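Local coordinates for HigA antitoxin (Streptococcus pneumoniae TIGR4, PDB 6AF4), which probably binds DNA through a helix-turn-helix domain of the XRE/Cro-C1 family, as the antitoxin of a HigBA toxin-antitoxin system, at residues Lys48-Glu51 / Glu52-Val56. Residues are numbered along the deposited sequence; the frame is centred on the assembly and turned at random.
Sequences KKLE and EMSGV
Ser54 and Leu50 meet at the C-terminal end of helix 47-54, and one carbonyl oxygen takes two bonds there. Ser54 OG donates to Leu50 O at 2.7 Å. Ser54 N reaches the same Leu50 O at 3.0 Å, and the two donors come from opposite faces of the carbonyl plane. The hydroxyl sits between the backbone N and the carbonyl carbon of its own residue (chi1 62°), which turns it back over the preceding turn. It also accepts from the chain ahead: Val56 N lies 3.3 Å from Ser54 OG, in a fairly straight bond that closes an ST turn. The hydroxyl thus links the last helical turn to the chain leaving it.

One residue back along the same helix, Met53 N donates to Lys49 O at 3.2 Å. The thioether of Met53 crosses the aliphatic part of Lys49, with SD 4.1 Å from Lys49 CG. The carboxylate of Glu52 also reaches Lys49, with OE2 3.8 Å from Lys49 CD. The same Glu52 OE2 lies 4.5 Å from Lys49 NZ, too far for a salt bridge but probably mildly attractive.

Gly55 leaves the helical conformation with positive phi (75°), and its N makes a weak bond to Glu51 O. The chain then folds back beside Glu51. The carboxylate of Glu51 bonds weakly to Gln58 N at the start of helix 58-65.

Leu50 packs on Val79 and Ser82, Ser54 on Ser82, and Val56 on Lys78. This end of helix 47-54 therefore rests on helix 73-82. Helices 47-54 and 58-65, joined by this turn, are probably the two helices of the helix-turn-helix.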
loop_
_atom_site.group_PDB
_atom_site.type_symbol
_atom_site.label_atom_id
_atom_site.label_comp_id
_atom_site.label_asym_id
_atom_site.label_seq_id
_atom_site.Cartn_x
_atom_site.Cartn_y
_atom_site.Cartn_z
ATOM N N LYS H 48 -15.771 -14.124 6.854
ATOM C CA LYS H 48 -15.438 -15.548 6.769
ATOM C C LYS H 48 -15.148 -15.953 5.324
ATOM O O LYS H 48 -14.224 -16.720 5.059
ATOM C CB LYS H 48 -16.568 -16.416 7.362
ATOM C CG LYS H 48 -17.720 -16.699 6.384
ATOM C CD LYS H 48 -18.094 -18.168 6.275
ATOM C CE LYS H 48 -18.702 -18.433 4.886
ATOM N NZ LYS H 48 -19.165 -19.832 4.648
ATOM N N LYS H 49 -15.911 -15.376 4.404
ATOM C CA LYS H 49 -15.902 -15.766 3.005
ATOM C C LYS H 49 -14.700 -15.187 2.280
ATOM O O LYS H 49 -14.088 -15.840 1.435
ATOM C CB LYS H 49 -17.206 -15.307 2.338
ATOM C CG LYS H 49 -17.239 -15.443 0.833
ATOM C CD LYS H 49 -17.383 -16.888 0.413
ATOM C CE LYS H 49 -17.699 -16.974 -1.068
ATOM N NZ LYS H 49 -17.820 -18.384 -1.522
ATOM N N LEU H 50 -14.374 -13.951 2.632
ATOM C CA LEU H 50 -13.225 -13.257 2.080
ATOM C C LEU H 50 -11.920 -13.874 2.580
ATOM O O LEU H 50 -10.901 -13.843 1.887
ATOM C CB LEU H 50 -13.288 -11.773 2.444
ATOM C CG LEU H 50 -12.157 -10.877 1.944
ATOM C CD1 LEU H 50 -11.925 -11.129 0.470
ATOM C CD2 LEU H 50 -12.510 -9.431 2.194
ATOM N N GLU H 51 -11.966 -14.439 3.782
ATOM C CA GLU H 51 -10.795 -15.082 4.372
ATOM C C GLU H 51 -10.259 -16.200 3.483
ATOM O O GLU H 51 -9.065 -16.247 3.188
ATOM C CB GLU H 51 -11.115 -15.638 5.765
ATOM C CG GLU H 51 -10.006 -16.530 6.319
ATOM C CD GLU H 51 -10.291 -17.046 7.720
ATOM O OE1 GLU H 51 -11.405 -17.558 7.955
ATOM O OE2 GLU H 51 -9.391 -16.948 8.583
ATOM N N GLU H 52 -11.143 -17.097 3.056
ATOM C CA GLU H 52 -10.728 -18.238 2.249
ATOM C C GLU H 52 -10.565 -17.885 0.771
ATOM O O GLU H 52 -9.866 -18.588 0.038
ATOM C CB GLU H 52 -11.720 -19.393 2.408
ATOM C CG GLU H 52 -13.042 -19.216 1.682
ATOM C CD GLU H 52 -14.169 -19.983 2.348
ATOM O OE1 GLU H 52 -13.869 -20.884 3.159
ATOM O OE2 GLU H 52 -15.350 -19.694 2.056
ATOM N N MET H 53 -11.200 -16.802 0.332
ATOM C CA MET H 53 -11.007 -16.329 -1.036
ATOM C C MET H 53 -9.597 -15.771 -1.211
ATOM O O MET H 53 -8.918 -16.069 -2.194
ATOM C CB MET H 53 -12.039 -15.257 -1.408
ATOM C CG MET H 53 -13.449 -15.775 -1.661
ATOM S SD MET H 53 -14.605 -14.450 -2.082
ATOM C CE MET H 53 -14.110 -14.072 -3.761
ATOM N N SER H 54 -9.169 -14.954 -0.253
ATOM C CA SER H 54 -7.892 -14.251 -0.346
ATOM C C SER H 54 -6.713 -14.977 0.303
ATOM O O SER H 54 -5.559 -14.596 0.103
ATOM C CB SER H 54 -8.028 -12.867 0.286
ATOM O OG SER H 54 -8.350 -12.977 1.663
ATOM N N GLY H 55 -6.997 -16.018 1.080
ATOM C CA GLY H 55 -5.957 -16.700 1.830
ATOM C C GLY H 55 -5.478 -15.913 3.041
ATOM O O GLY H 55 -4.671 -16.406 3.832
ATOM N N VAL H 56 -5.972 -14.687 3.183
ATOM C CA VAL H 56 -5.652 -13.839 4.328
ATOM C C VAL H 56 -6.602 -14.156 5.479
ATOM O O VAL H 56 -7.800 -14.342 5.261
ATOM C CB VAL H 56 -5.746 -12.342 3.959
ATOM C CG1 VAL H 56 -5.520 -11.464 5.181
ATOM C CG2 VAL H 56 -4.752 -12.002 2.860
#